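Local coordinates for protein extracellular subtilisin-like serine proteinase (Vibrio sp. PA-44, PDB 1SH7) that probably cleaves peptide bonds as a calcium-dependent, cold-adapted, secreted serine endopeptidase of the subtilisin family, this chain being its catalytic domain, at residues A[6-11]-A[20-25]; A[44-49]-A[81-86]. All blocks are in the same frame, centred on the assembly; numbering follows the deposited sequence.

Contact 1: A[6-11]-A[20-25]; sequences WGLDRI and RNYNAN. With CA (calcium ion), chain E.
D9 and N21 meet across a calcium ion, so metal bonds join the helix 6-11 to the loop 20-25. This is a calcium site of this subtilisin-like catalytic chain, near the N-terminus of the chain. D9 grips the ion twice, through its backbone O at 2.5 Å and its carboxylate OD2 at 2.4 Å. N21 O binds the calcium ion at 2.4 Å. D12, Q13 and D19, from the residues between the two segments, and a water complete the site. The oxygens D9 OD2 and N21 O come close because both bind the metal.

CG of D9 stands anti to its N (chi1 -172°), beside the carbonyl carbon, which carries the carboxylate to the loop. R20 N donates to D9 OD1 at 2.8 Å, from above the carboxylate plane. The second oxygen takes a weak bond from N21 N. The carboxylate is thus held by metal and amides together, and the ion probably keeps it ionised.

Beside the site, Y22 packs on the helix. L8 O approaches the ring obliquely, 3.1 Å from Y22 CD1. I11 CG1 makes an apolar contact with Y22 CE1 at 4.0 Å. L8 CB makes an off-centre CH-pi contact with the Y22 ring, 4.3 Å from the centroid.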
# COMPACT_ATOMS: atom_id res chain seq x y z
N TRP A 6 -0.20 -16.18 0.98
CA TRP A 6 -0.26 -16.20 -0.49
C TRP A 6 0.10 -14.89 -1.17
O TRP A 6 0.65 -14.92 -2.25
CB TRP A 6 -1.64 -16.65 -1.00
CG TRP A 6 -2.67 -15.56 -1.07
CD1 TRP A 6 -3.63 -15.24 -0.13
CD2 TRP A 6 -2.89 -14.69 -2.18
NE1 TRP A 6 -4.41 -14.20 -0.58
CE2 TRP A 6 -3.98 -13.84 -1.84
CE3 TRP A 6 -2.25 -14.49 -3.41
CZ2 TRP A 6 -4.47 -12.84 -2.71
CZ3 TRP A 6 -2.72 -13.52 -4.26
CH2 TRP A 6 -3.83 -12.70 -3.91
N GLY A 7 -0.23 -13.76 -0.56
CA GLY A 7 0.05 -12.45 -1.15
C GLY A 7 1.53 -12.21 -1.33
O GLY A 7 2.01 -11.84 -2.42
N LEU A 8 2.28 -12.50 -0.26
CA LEU A 8 3.72 -12.41 -0.31
C LEU A 8 4.28 -13.43 -1.31
O LEU A 8 5.16 -13.12 -2.12
CB LEU A 8 4.32 -12.67 1.07
CG LEU A 8 3.93 -11.77 2.24
CD1 LEU A 8 4.71 -12.21 3.46
CD2 LEU A 8 4.15 -10.30 1.90
N ASP A 9 3.74 -14.64 -1.24
CA ASP A 9 4.11 -15.74 -2.11
C ASP A 9 3.94 -15.35 -3.59
O ASP A 9 4.81 -15.66 -4.43
CB ASP A 9 3.22 -16.95 -1.81
CG ASP A 9 3.64 -18.21 -2.53
OD1 ASP A 9 3.00 -19.27 -2.27
OD2 ASP A 9 4.59 -18.26 -3.34
N ARG A 10 2.85 -14.68 -3.91
CA ARG A 10 2.58 -14.29 -5.28
C ARG A 10 3.52 -13.23 -5.89
O ARG A 10 3.78 -13.26 -7.08
CB ARG A 10 1.16 -13.72 -5.41
CG ARG A 10 0.66 -13.56 -6.82
CD ARG A 10 0.58 -14.85 -7.63
NE ARG A 10 0.35 -14.67 -9.06
CZ ARG A 10 1.29 -14.43 -9.99
NH1 ARG A 10 0.93 -14.34 -11.27
NH2 ARG A 10 2.58 -14.35 -9.67
N ILE A 11 4.00 -12.28 -5.10
CA ILE A 11 4.58 -11.07 -5.67
C ILE A 11 6.05 -11.24 -6.01
O ILE A 11 6.58 -10.40 -6.69
CB ILE A 11 4.37 -9.83 -4.75
CG1 ILE A 11 5.16 -9.99 -3.45
CG2 ILE A 11 2.88 -9.57 -4.51
CD1 ILE A 11 5.11 -8.81 -2.58
N ARG A 20 4.81 -21.38 -2.17
CA ARG A 20 4.83 -21.22 -0.72
C ARG A 20 6.08 -20.51 -0.18
O ARG A 20 6.42 -20.64 0.98
CB ARG A 20 4.61 -22.58 -0.07
CG ARG A 20 3.25 -23.18 -0.46
CD ARG A 20 2.98 -24.50 0.22
NE ARG A 20 3.82 -25.57 -0.32
CZ ARG A 20 4.72 -26.27 0.36
NH1 ARG A 20 5.42 -27.22 -0.27
NH2 ARG A 20 4.93 -26.05 1.66
N ASN A 21 6.75 -19.75 -1.03
CA ASN A 21 7.97 -19.07 -0.66
C ASN A 21 7.84 -17.61 -1.00
O ASN A 21 7.26 -17.27 -2.05
CB ASN A 21 9.18 -19.66 -1.41
CG ASN A 21 9.73 -20.93 -0.74
OD1 ASN A 21 10.49 -20.87 0.22
ND2 ASN A 21 9.32 -22.07 -1.24
N TYR A 22 8.34 -16.74 -0.13
CA TYR A 22 8.54 -15.32 -0.44
C TYR A 22 10.05 -15.03 -0.31
O TYR A 22 10.61 -15.04 0.78
CB TYR A 22 7.72 -14.41 0.49
CG TYR A 22 8.03 -12.93 0.31
CD1 TYR A 22 7.86 -12.30 -0.90
CD2 TYR A 22 8.54 -12.19 1.37
CE1 TYR A 22 8.20 -10.97 -1.07
CE2 TYR A 22 8.82 -10.89 1.22
CZ TYR A 22 8.68 -10.28 -0.02
OH TYR A 22 9.02 -8.95 -0.14
N ASN A 23 10.68 -14.77 -1.44
CA ASN A 23 12.09 -14.48 -1.55
C ASN A 23 12.24 -12.98 -1.62
O ASN A 23 11.44 -12.30 -2.25
CB ASN A 23 12.67 -15.07 -2.83
CG ASN A 23 12.67 -16.58 -2.87
OD1 ASN A 23 12.18 -17.17 -3.82
ND2 ASN A 23 13.25 -17.21 -1.87
N ALA A 24 13.26 -12.46 -0.98
CA ALA A 24 13.53 -11.02 -0.98
C ALA A 24 15.05 -10.76 -0.94
O ALA A 24 15.81 -11.49 -0.28
CB ALA A 24 12.87 -10.36 0.23
N ASN A 25 15.45 -9.72 -1.64
CA ASN A 25 16.83 -9.24 -1.70
C ASN A 25 17.04 -7.97 -0.85
O ASN A 25 18.16 -7.54 -0.60
CB ASN A 25 17.16 -8.98 -3.14
CG ASN A 25 17.23 -10.23 -3.96
OD1 ASN A 25 16.63 -10.33 -5.04
ND2 ASN A 25 17.96 -11.20 -3.47
CA CA E . 6.62 -17.33 -4.33
O HOH W 1 8.71 -17.84 -5.15

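Contact 2: A[44-49]-A[81-86]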
# COMPACT_ATOMS: atom_id res chain seq x y z
N HIS A 44 2.46 -3.90 18.51
CA HIS A 44 2.19 -5.19 17.91
C HIS A 44 3.50 -5.96 17.70
O HIS A 44 4.51 -5.37 17.30
CB HIS A 44 1.41 -5.08 16.60
CG HIS A 44 0.81 -6.37 16.17
ND1 HIS A 44 1.58 -7.44 15.77
CD2 HIS A 44 -0.47 -6.83 16.21
CE1 HIS A 44 0.80 -8.47 15.51
NE2 HIS A 44 -0.45 -8.13 15.77
N GLU A 45 3.49 -7.26 17.94
CA GLU A 45 4.73 -8.06 17.84
C GLU A 45 5.32 -8.10 16.44
O GLU A 45 6.51 -8.35 16.25
CB GLU A 45 4.50 -9.50 18.31
CG GLU A 45 3.59 -10.33 17.42
CD GLU A 45 3.20 -11.66 18.05
OE1 GLU A 45 3.73 -11.94 19.14
OE2 GLU A 45 2.40 -12.43 17.47
N GLU A 46 4.49 -7.87 15.45
CA GLU A 46 4.95 -7.88 14.06
C GLU A 46 5.96 -6.79 13.76
O GLU A 46 6.74 -6.91 12.82
CB GLU A 46 3.76 -7.72 13.11
CG GLU A 46 3.06 -9.01 12.75
CD GLU A 46 3.87 -9.84 11.77
OE1 GLU A 46 3.66 -9.72 10.53
OE2 GLU A 46 4.73 -10.62 12.24
N PHE A 47 5.94 -5.70 14.53
CA PHE A 47 6.80 -4.60 14.19
C PHE A 47 8.16 -4.63 14.89
O PHE A 47 9.07 -3.97 14.42
CB PHE A 47 6.10 -3.25 14.37
CG PHE A 47 4.78 -3.14 13.62
CD1 PHE A 47 4.73 -3.32 12.25
CD2 PHE A 47 3.60 -2.90 14.31
CE1 PHE A 47 3.51 -3.27 11.55
CE2 PHE A 47 2.38 -2.85 13.63
CZ PHE A 47 2.35 -3.05 12.23
N GLY A 48 8.29 -5.37 15.99
CA GLY A 48 9.56 -5.43 16.71
C GLY A 48 10.18 -4.06 16.98
O GLY A 48 11.38 -3.86 16.76
N GLY A 49 9.36 -3.09 17.40
CA GLY A 49 9.85 -1.75 17.67
C GLY A 49 10.04 -0.78 16.51
O GLY A 49 10.34 0.39 16.75
N SER A 81 7.00 -8.59 10.45
CA SER A 81 8.00 -9.65 10.33
C SER A 81 7.50 -10.94 9.62
O SER A 81 8.18 -11.47 8.74
CB SER A 81 8.48 -10.02 11.73
OG SER A 81 9.45 -11.03 11.67
N GLN A 82 6.34 -11.45 10.02
CA GLN A 82 5.86 -12.72 9.45
C GLN A 82 5.08 -12.46 8.17
O GLN A 82 5.20 -13.21 7.21
CB GLN A 82 4.94 -13.48 10.41
CG GLN A 82 5.59 -14.05 11.66
CD GLN A 82 4.61 -14.96 12.41
OE1 GLN A 82 3.88 -14.52 13.30
NE2 GLN A 82 4.57 -16.22 12.01
N TYR A 83 4.25 -11.41 8.19
CA TYR A 83 3.27 -11.23 7.14
C TYR A 83 3.48 -9.98 6.30
O TYR A 83 2.61 -9.63 5.53
CB TYR A 83 1.86 -11.23 7.77
CG TYR A 83 1.58 -12.49 8.54
CD1 TYR A 83 1.20 -12.43 9.89
CD2 TYR A 83 1.81 -13.76 7.97
CE1 TYR A 83 0.95 -13.60 10.61
CE2 TYR A 83 1.56 -14.94 8.69
CZ TYR A 83 1.13 -14.85 9.99
OH TYR A 83 0.89 -15.99 10.70
N GLY A 84 4.66 -9.36 6.36
CA GLY A 84 4.90 -8.15 5.59
C GLY A 84 5.91 -8.33 4.48
O GLY A 84 6.72 -9.28 4.48
N VAL A 85 5.88 -7.37 3.57
CA VAL A 85 6.75 -7.36 2.38
C VAL A 85 8.19 -6.92 2.69
O VAL A 85 9.17 -7.50 2.19
CB VAL A 85 6.12 -6.44 1.32
CG1 VAL A 85 7.01 -6.26 0.12
CG2 VAL A 85 4.74 -6.98 0.88
N ALA A 86 8.32 -5.85 3.48
CA ALA A 86 9.59 -5.20 3.75
C ALA A 86 9.81 -5.30 5.26
O ALA A 86 9.31 -4.45 6.05
CB ALA A 86 9.53 -3.76 3.30
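The carboxylate of E46 is the flat group that joins the two segments: its two oxygens each receive one backbone amide, of Q82 and of Y83, on the syn lone pair. Q82 N donates to E46 OE2 at 2.9 Å, and Y83 N to E46 OE1 at 2.9 Å, with N-H...O angles of 162° and 156°. One carboxylate therefore holds two successive N-H groups, which fixes its rotation. The Y83 ring has Q82 CB over the centre of one face, 3.7 Å above the plane. E46 OE1 approaches this ring obliquely. Y213 also meets Y83, with the ring planes nearly perpendicular. The H44 ring takes E46 N at its edge, in plane, through ND1 at 3.0 Å. Y213 packs edge-to-face with H44.

The E46 chain is bent at chi2 (-74°), and this folds the carboxylate back to the loop 81-83. The E46 and Q82 side chains cross at about a right angle, with Q82 CB 3.4 Å from E46 OE2. The backbone of E46 bonds too. S81 N donates to E46 O at 2.9 Å, in the carbonyl plane and on a lone pair. Three successive amides, S81 to Y83, are thus satisfied by one residue. Those of Q82 and Y83 would probably stabilise the negative charge of E46.

K87 NZ hydrogen-bonds S81 O and G84 O of the same loop. This is loop-to-loop packing in the subtilase fold: the connection between strands 32-37 and 51-56 meets the one between helix 70-79 and strand 90-95.

The centres of the two contacts lie 15 Å apart, and they come in series along the chain. Contact 1 lies ahead of the first strand, 32-37; contact 2 joins two of the loops that follow strand 32-37 and helix 70-79. They also touch directly. Y22 OH is 2.7 Å from V85 O, a probable hydrogen bond. L8 CD2 packs on V85 CG2 at 3.5 Å and L8 CD1 lies near Y83. Helix 219-236 is a shared neighbour, with L232 touching both Y22 and V85. The calcium-bound N-terminal region is thus packed onto the loop 81-86, which in turn holds the loop 44-49.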